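Folylpolyglutamate synthase/dihydrofolate synthase (Thermotoga maritima, PDB 1O5Z) probably catalyses the ATP-dependent addition of L-glutamate to dihydropteroate and to tetrahydrofolyl-polyglutamates, as a magnesium-dependent ligase of folate biosynthesis. Local coordinates at residues K53-V66 and T165-D179. Sequence-based numbering, arbitrary orientation.
Sequences KTIHIGGTNGKGSV and TNVVFPLCSTIVTVD. With SO4 (sulfate ion), chain C; SO4 (sulfate ion), chain B.
H56, I57 and G58 pair in parallel register with S173, T174 and I175, the strand axes 4.7 Å apart and inclined by 13°; bonds such as T174 N to H56 O (2.8 Å) form the ladder. With CG anti to the backbone N (chi1 -160°), the H56 imidazole reaches back to the turn before the partner strand. Its NE2 donates to T165 OG1 (2.8 Å), tilted 17° from the ring plane, and T165 OG1 also bonds D163. V168 CG2 lies over one ring face in a CH-pi contact, while N166 OD1, held by K202, sits in plane at the ring edge. Replacing H56 by an alanine is likely to leave T165 OG1 without its imidazole donor and open a gap beside V168 CG2. V176 packs its methyls against the loop and the helix start, CG2 meeting V66 CG2 at 3.6 Å and I57 CG2 at 3.9 Å. Beyond the strands, T177 OG1 accepts from N61 N and donates to D179 OD2 (2.7 Å); N61 ND2 approaches that same oxygen from the opposite face of the carboxylate (3.3 Å). T60 OG1 receives D179 N almost straight. One sulfate accepts from G62 N, G64 N and S65 N at the N-terminus of helix 63-77, and K63 NZ bonds G59 O (2.9 Å). The GGTNGKGS segment joining strand 53-58 to helix 63-77 is the P-loop of the Mur ligase middle domain, and the sulfate probably mimics an ATP phosphate.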
ATOM      1  N   LYS A  53     -10.469  18.512  -4.726  1.00 48.49           N
ATOM      2  CA  LYS A  53      -9.620  18.556  -3.539  1.00 48.78           C
ATOM      3  C   LYS A  53      -8.846  17.260  -3.436  1.00 48.90           C
ATOM      4  O   LYS A  53      -9.259  16.216  -3.951  1.00 48.38           O
ATOM      5  CB  LYS A  53     -10.439  18.766  -2.244  1.00 49.82           C
ATOM      6  CG  LYS A  53     -11.351  19.980  -2.219  1.00 51.36           C
ATOM      7  CD  LYS A  53     -10.536  21.264  -2.505  1.00 55.23           C
ATOM      8  CE  LYS A  53     -11.375  22.581  -2.461  1.00 56.22           C
ATOM      9  NZ  LYS A  53     -10.758  23.666  -3.332  1.00 57.73           N
ATOM     10  N   THR A  54      -7.741  17.320  -2.708  1.00 48.64           N
ATOM     11  CA  THR A  54      -6.764  16.269  -2.754  1.00 49.22           C
ATOM     12  C   THR A  54      -6.170  16.100  -1.367  1.00 48.63           C
ATOM     13  O   THR A  54      -6.120  17.065  -0.581  1.00 47.18           O
ATOM     14  CB  THR A  54      -5.786  16.685  -3.870  1.00 50.20           C
ATOM     15  OG1 THR A  54      -5.865  15.733  -4.965  1.00 53.88           O
ATOM     16  CG2 THR A  54      -4.427  16.719  -3.462  1.00 50.76           C
ATOM     17  N   ILE A  55      -5.815  14.851  -1.028  1.00 48.06           N
ATOM     18  CA  ILE A  55      -5.054  14.559   0.204  1.00 47.70           C
ATOM     19  C   ILE A  55      -3.888  13.710  -0.206  1.00 47.17           C
ATOM     20  O   ILE A  55      -4.028  12.821  -1.019  1.00 46.94           O
ATOM     21  CB  ILE A  55      -5.916  13.857   1.262  1.00 47.89           C
ATOM     22  CG1 ILE A  55      -7.011  14.794   1.709  1.00 47.18           C
ATOM     23  CG2 ILE A  55      -5.069  13.407   2.470  1.00 48.42           C
ATOM     24  CD1 ILE A  55      -8.110  14.059   2.495  1.00 48.00           C
ATOM     25  N   HIS A  56      -2.723  14.040   0.331  1.00 47.35           N
ATOM     26  CA  HIS A  56      -1.487  13.512  -0.201  1.00 46.40           C
ATOM     27  C   HIS A  56      -0.720  12.799   0.878  1.00 45.91           C
ATOM     28  O   HIS A  56      -0.394  13.424   1.869  1.00 45.42           O
ATOM     29  CB  HIS A  56      -0.629  14.630  -0.796  1.00 46.19           C
ATOM     30  CG  HIS A  56       0.403  14.131  -1.747  1.00 43.19           C
ATOM     31  ND1 HIS A  56       1.460  14.905  -2.167  1.00 44.65           N
ATOM     32  CD2 HIS A  56       0.527  12.943  -2.386  1.00 43.11           C
ATOM     33  CE1 HIS A  56       2.196  14.202  -3.011  1.00 44.37           C
ATOM     34  NE2 HIS A  56       1.666  13.002  -3.143  1.00 42.79           N
ATOM     35  N   ILE A  57      -0.448  11.499   0.670  1.00 45.36           N
ATOM     36  CA  ILE A  57       0.130  10.643   1.708  1.00 45.72           C
ATOM     37  C   ILE A  57       1.397   9.916   1.299  1.00 45.67           C
ATOM     38  O   ILE A  57       1.360   9.012   0.472  1.00 45.10           O
ATOM     39  CB  ILE A  57      -0.929   9.627   2.235  1.00 46.14           C
ATOM     40  CG1 ILE A  57      -2.144  10.388   2.818  1.00 47.20           C
ATOM     41  CG2 ILE A  57      -0.336   8.758   3.361  1.00 45.04           C
ATOM     42  CD1 ILE A  57      -3.322   9.815   2.500  1.00 47.37           C
ATOM     43  N   GLY A  58       2.500  10.278   1.952  1.00 44.90           N
ATOM     44  CA  GLY A  58       3.771   9.608   1.768  1.00 45.47           C
ATOM     45  C   GLY A  58       4.320   8.995   3.035  1.00 45.66           C
ATOM     46  O   GLY A  58       3.671   8.943   4.074  1.00 47.46           O
ATOM     47  N   GLY A  59       5.535   8.522   2.952  1.00 46.32           N
ATOM     48  CA  GLY A  59       6.170   7.886   4.076  1.00 46.70           C
ATOM     49  C   GLY A  59       6.723   6.547   3.658  1.00 47.03           C
ATOM     50  O   GLY A  59       6.232   5.923   2.748  1.00 48.28           O
ATOM     51  N   THR A  60       7.756   6.104   4.335  1.00 47.00           N
ATOM     52  CA  THR A  60       8.361   4.814   4.038  1.00 47.56           C
ATOM     53  C   THR A  60       7.410   3.612   4.272  1.00 48.59           C
ATOM     54  O   THR A  60       7.291   2.695   3.438  1.00 48.01           O
ATOM     55  CB  THR A  60       9.628   4.704   4.868  1.00 46.75           C
ATOM     56  OG1 THR A  60      10.475   5.822   4.556  1.00 44.67           O
ATOM     57  CG2 THR A  60      10.440   3.481   4.461  1.00 49.72           C
ATOM     58  N   ASN A  61       6.731   3.632   5.415  1.00 49.24           N
ATOM     59  CA  ASN A  61       5.800   2.580   5.760  1.00 50.10           C
ATOM     60  C   ASN A  61       4.517   3.187   6.274  1.00 48.63           C
ATOM     61  O   ASN A  61       4.548   4.171   6.980  1.00 48.96           O
ATOM     62  CB  ASN A  61       6.408   1.636   6.814  1.00 51.04           C
ATOM     63  CG  ASN A  61       7.621   0.878   6.279  1.00 55.23           C
ATOM     64  OD1 ASN A  61       7.530   0.176   5.243  1.00 61.21           O
ATOM     65  ND2 ASN A  61       8.777   1.050   6.945  1.00 58.41           N
ATOM     66  N   GLY A  62       3.405   2.566   5.937  1.00 47.31           N
ATOM     67  CA  GLY A  62       2.111   3.020   6.406  1.00 47.30           C
ATOM     68  C   GLY A  62       1.368   3.931   5.453  1.00 46.49           C
ATOM     69  O   GLY A  62       0.239   4.320   5.742  1.00 46.48           O
ATOM     70  N   LYS A  63       1.971   4.303   4.330  1.00 45.28           N
ATOM     71  CA  LYS A  63       1.285   5.274   3.498  1.00 45.87           C
ATOM     72  C   LYS A  63       0.052   4.660   2.817  1.00 45.73           C
ATOM     73  O   LYS A  63      -0.977   5.328   2.684  1.00 47.47           O
ATOM     74  CB  LYS A  63       2.210   6.022   2.512  1.00 45.37           C
ATOM     75  CG  LYS A  63       3.162   5.197   1.729  1.00 45.85           C
ATOM     76  CD  LYS A  63       3.707   5.962   0.523  1.00 46.02           C
ATOM     77  CE  LYS A  63       4.655   5.029  -0.294  1.00 45.57           C
ATOM     78  NZ  LYS A  63       5.570   4.212   0.564  1.00 45.96           N
ATOM     79  N   GLY A  64       0.162   3.414   2.372  1.00 45.66           N
ATOM     80  CA  GLY A  64      -0.949   2.697   1.814  1.00 44.65           C
ATOM     81  C   GLY A  64      -2.053   2.525   2.820  1.00 44.56           C
ATOM     82  O   GLY A  64      -3.204   2.746   2.474  1.00 45.13           O
ATOM     83  N   SER A  65      -1.741   2.085   4.038  1.00 45.10           N
ATOM     84  CA  SER A  65      -2.760   1.927   5.126  1.00 44.89           C
ATOM     85  C   SER A  65      -3.404   3.241   5.469  1.00 44.74           C
ATOM     86  O   SER A  65      -4.626   3.306   5.656  1.00 44.71           O
ATOM     87  CB  SER A  65      -2.161   1.478   6.447  1.00 45.58           C
ATOM     88  OG  SER A  65      -1.634   0.182   6.423  1.00 49.98           O
ATOM     89  N   VAL A  66      -2.585   4.286   5.645  1.00 44.18           N
ATOM     90  CA  VAL A  66      -3.130   5.603   6.025  1.00 44.28           C
ATOM     91  C   VAL A  66      -4.011   6.137   4.897  1.00 44.27           C
ATOM     92  O   VAL A  66      -5.114   6.626   5.159  1.00 44.85           O
ATOM     93  CB  VAL A  66      -2.044   6.621   6.397  1.00 44.58           C
ATOM     94  CG1 VAL A  66      -2.637   8.021   6.473  1.00 46.20           C
ATOM     95  CG2 VAL A  66      -1.379   6.239   7.755  1.00 44.43           C
ATOM     96  N   THR A 165       2.738  11.939  -8.224  1.00 46.87           N
ATOM     97  CA  THR A 165       1.602  12.466  -7.487  1.00 46.56           C
ATOM     98  C   THR A 165       1.806  13.871  -6.945  1.00 46.81           C
ATOM     99  O   THR A 165       0.846  14.506  -6.479  1.00 47.48           O
ATOM    100  CB  THR A 165       1.248  11.559  -6.239  1.00 47.32           C
ATOM    101  OG1 THR A 165       2.374  11.465  -5.369  1.00 44.79           O
ATOM    102  CG2 THR A 165       0.917  10.107  -6.615  1.00 45.37           C
ATOM    103  N   ASN A 166       3.048  14.338  -6.909  1.00 46.92           N
ATOM    104  CA  ASN A 166       3.387  15.595  -6.217  1.00 46.81           C
ATOM    105  C   ASN A 166       3.072  16.875  -7.015  1.00 47.62           C
ATOM    106  O   ASN A 166       3.537  17.968  -6.684  1.00 48.39           O
ATOM    107  CB  ASN A 166       4.868  15.583  -5.827  1.00 46.84           C
ATOM    108  CG  ASN A 166       5.173  16.580  -4.771  1.00 45.77           C
ATOM    109  OD1 ASN A 166       4.348  16.792  -3.853  1.00 45.88           O
ATOM    110  ND2 ASN A 166       6.329  17.247  -4.893  1.00 42.05           N
ATOM    111  N   VAL A 167       2.289  16.720  -8.074  1.00 48.13           N
ATOM    112  CA  VAL A 167       1.761  17.821  -8.837  1.00 48.44           C
ATOM    113  C   VAL A 167       0.563  18.464  -8.145  1.00 50.11           C
ATOM    114  O   VAL A 167       0.061  19.488  -8.596  1.00 49.95           O
ATOM    115  CB  VAL A 167       1.414  17.363 -10.257  1.00 48.06           C
ATOM    116  CG1 VAL A 167       2.683  16.920 -10.968  1.00 48.08           C
ATOM    117  CG2 VAL A 167       0.404  16.250 -10.278  1.00 46.55           C
ATOM    118  N   VAL A 168       0.080  17.838  -7.065  1.00 51.17           N
ATOM    119  CA  VAL A 168      -1.129  18.310  -6.396  1.00 52.50           C
ATOM    120  C   VAL A 168      -0.806  19.422  -5.419  1.00 52.70           C
ATOM    121  O   VAL A 168       0.342  19.588  -5.016  1.00 52.85           O
ATOM    122  CB  VAL A 168      -1.869  17.182  -5.606  1.00 52.60           C
ATOM    123  CG1 VAL A 168      -2.224  16.041  -6.514  1.00 55.13           C
ATOM    124  CG2 VAL A 168      -1.066  16.675  -4.396  1.00 52.61           C
ATOM    125  N   PHE A 169      -1.850  20.182  -5.075  1.00 52.87           N
ATOM    126  CA  PHE A 169      -1.883  21.052  -3.895  1.00 52.74           C
ATOM    127  C   PHE A 169      -3.028  20.580  -2.961  1.00 50.62           C
ATOM    128  O   PHE A 169      -4.197  20.870  -3.192  1.00 49.80           O
ATOM    129  CB  PHE A 169      -2.097  22.476  -4.331  1.00 54.25           C
ATOM    130  CG  PHE A 169      -1.285  23.422  -3.588  1.00 55.99           C
ATOM    131  CD1 PHE A 169      -0.005  23.751  -4.045  1.00 57.45           C
ATOM    132  CD2 PHE A 169      -1.781  23.991  -2.396  1.00 59.68           C
ATOM    133  CE1 PHE A 169       0.790  24.640  -3.342  1.00 60.53           C
ATOM    134  CE2 PHE A 169      -1.009  24.920  -1.660  1.00 60.19           C
ATOM    135  CZ  PHE A 169       0.282  25.258  -2.128  1.00 60.45           C
ATOM    136  N   PRO A 170      -2.686  19.778  -1.962  1.00 48.85           N
ATOM    137  CA  PRO A 170      -3.685  19.077  -1.189  1.00 48.52           C
ATOM    138  C   PRO A 170      -4.253  19.880  -0.029  1.00 47.99           C
ATOM    139  O   PRO A 170      -3.768  20.959   0.292  1.00 48.03           O
ATOM    140  CB  PRO A 170      -2.904  17.869  -0.659  1.00 48.13           C
ATOM    141  CG  PRO A 170      -1.532  18.346  -0.494  1.00 48.83           C
ATOM    142  CD  PRO A 170      -1.317  19.430  -1.521  1.00 48.85           C
ATOM    143  N   LEU A 171      -5.262  19.325   0.612  1.00 47.90           N
ATOM    144  CA  LEU A 171      -5.771  19.889   1.845  1.00 48.32           C
ATOM    145  C   LEU A 171      -4.814  19.588   3.028  1.00 47.46           C
ATOM    146  O   LEU A 171      -4.778  20.307   4.031  1.00 46.48           O
ATOM    147  CB  LEU A 171      -7.168  19.314   2.124  1.00 49.01           C
ATOM    148  CG  LEU A 171      -8.255  19.614   1.090  1.00 48.41           C
ATOM    149  CD1 LEU A 171      -9.494  18.796   1.423  1.00 47.19           C
ATOM    150  CD2 LEU A 171      -8.564  21.092   1.107  1.00 48.21           C
ATOM    151  N   CYS A 172      -4.044  18.517   2.882  1.00 46.55           N
ATOM    152  CA  CYS A 172      -3.130  18.071   3.893  1.00 45.56           C
ATOM    153  C   CYS A 172      -2.130  17.169   3.221  1.00 45.23           C
ATOM    154  O   CYS A 172      -2.467  16.450   2.289  1.00 43.75           O
ATOM    155  CB  CYS A 172      -3.878  17.259   4.951  1.00 45.69           C
ATOM    156  SG  CYS A 172      -2.877  16.898   6.414  1.00 47.34           S
ATOM    157  N   SER A 173      -0.890  17.244   3.693  1.00 45.68           N
ATOM    158  CA  SER A 173       0.224  16.382   3.274  1.00 44.86           C
ATOM    159  C   SER A 173       0.618  15.595   4.513  1.00 44.21           C
ATOM    160  O   SER A 173       0.786  16.159   5.606  1.00 42.36           O
ATOM    161  CB  SER A 173       1.421  17.211   2.818  1.00 45.45           C
ATOM    162  OG  SER A 173       1.038  18.125   1.805  1.00 48.91           O
ATOM    163  N   THR A 174       0.726  14.290   4.334  1.00 43.74           N
ATOM    164  CA  THR A 174       1.060  13.376   5.412  1.00 43.39           C
ATOM    165  C   THR A 174       2.334  12.640   5.082  1.00 43.35           C
ATOM    166  O   THR A 174       2.492  12.124   3.961  1.00 42.43           O
ATOM    167  CB  THR A 174      -0.100  12.402   5.577  1.00 43.67           C
ATOM    168  OG1 THR A 174      -1.283  13.167   5.866  1.00 41.68           O
ATOM    169  CG2 THR A 174       0.104  11.419   6.802  1.00 42.11           C
ATOM    170  N   ILE A 175       3.268  12.640   6.023  1.00 42.59           N
ATOM    171  CA  ILE A 175       4.429  11.773   5.916  1.00 43.56           C
ATOM    172  C   ILE A 175       4.392  10.784   7.074  1.00 43.54           C
ATOM    173  O   ILE A 175       4.734  11.113   8.224  1.00 42.86           O
ATOM    174  CB  ILE A 175       5.720  12.587   5.888  1.00 44.29           C
ATOM    175  CG1 ILE A 175       5.706  13.516   4.652  1.00 45.01           C
ATOM    176  CG2 ILE A 175       6.931  11.631   5.810  1.00 44.90           C
ATOM    177  CD1 ILE A 175       6.786  14.580   4.624  1.00 44.29           C
ATOM    178  N   VAL A 176       3.919   9.579   6.788  1.00 43.88           N
ATOM    179  CA  VAL A 176       3.570   8.677   7.871  1.00 45.05           C
ATOM    180  C   VAL A 176       4.826   8.367   8.693  1.00 46.05           C
ATOM    181  O   VAL A 176       4.848   8.578   9.913  1.00 46.23           O
ATOM    182  CB  VAL A 176       2.909   7.367   7.377  1.00 45.13           C
ATOM    183  CG1 VAL A 176       2.470   6.514   8.608  1.00 45.52           C
ATOM    184  CG2 VAL A 176       1.724   7.631   6.454  1.00 45.76           C
ATOM    185  N   THR A 177       5.862   7.869   7.996  1.00 46.55           N
ATOM    186  CA  THR A 177       7.189   7.647   8.552  1.00 47.78           C
ATOM    187  C   THR A 177       8.312   7.989   7.586  1.00 48.18           C
ATOM    188  O   THR A 177       8.116   8.106   6.387  1.00 46.23           O
ATOM    189  CB  THR A 177       7.419   6.150   9.029  1.00 48.53           C
ATOM    190  OG1 THR A 177       7.437   5.190   7.920  1.00 48.85           O
ATOM    191  CG2 THR A 177       6.302   5.715  10.018  1.00 50.41           C
ATOM    192  N   VAL A 178       9.505   8.096   8.168  1.00 48.96           N
ATOM    193  CA  VAL A 178      10.740   8.147   7.431  1.00 50.10           C
ATOM    194  C   VAL A 178      11.695   7.100   8.013  1.00 51.09           C
ATOM    195  O   VAL A 178      12.237   7.293   9.106  1.00 49.83           O
ATOM    196  CB  VAL A 178      11.369   9.553   7.526  1.00 50.40           C
ATOM    197  CG1 VAL A 178      12.704   9.583   6.761  1.00 49.73           C
ATOM    198  CG2 VAL A 178      10.348  10.654   7.078  1.00 50.03           C
ATOM    199  N   ASP A 179      11.889   6.004   7.269  1.00 53.10           N
ATOM    200  CA  ASP A 179      12.717   4.873   7.707  1.00 55.37           C
ATOM    201  C   ASP A 179      13.815   4.563   6.684  1.00 56.20           C
ATOM    202  O   ASP A 179      13.601   4.720   5.485  1.00 56.77           O
ATOM    203  CB  ASP A 179      11.829   3.644   7.940  1.00 54.99           C
ATOM    204  CG  ASP A 179      10.748   3.889   8.997  1.00 57.50           C
ATOM    205  OD1 ASP A 179      11.188   4.337  10.104  1.00 57.01           O
ATOM    206  OD2 ASP A 179       9.478   3.667   8.826  1.00 57.01           O
TER
HETATM  207  S   SO4 C 502       1.953   0.443   3.589  1.00 42.19           S
HETATM  208  O1  SO4 C 502       3.272   0.400   4.204  1.00 43.40           O
HETATM  209  O2  SO4 C 502       1.548  -0.800   2.974  1.00 43.42           O
HETATM  210  O3  SO4 C 502       2.089   1.480   2.559  1.00 36.26           O
HETATM  211  O4  SO4 C 502       0.907   0.743   4.574  1.00 42.99           O
HETATM  212  S   SO4 B 501       9.197   5.383  -0.268  1.00 61.78           S
HETATM  213  O1  SO4 B 501       8.402   4.628  -1.240  1.00 67.23           O
HETATM  214  O2  SO4 B 501       9.715   4.468   0.742  1.00 64.42           O
HETATM  215  O3  SO4 B 501       8.303   6.393   0.311  1.00 67.31           O
HETATM  216  O4  SO4 B 501      10.290   6.101  -0.908  1.00 63.72           O
HETATM  217  O   HOH W   1      -6.816  20.142  -2.329  1.00 39.40           O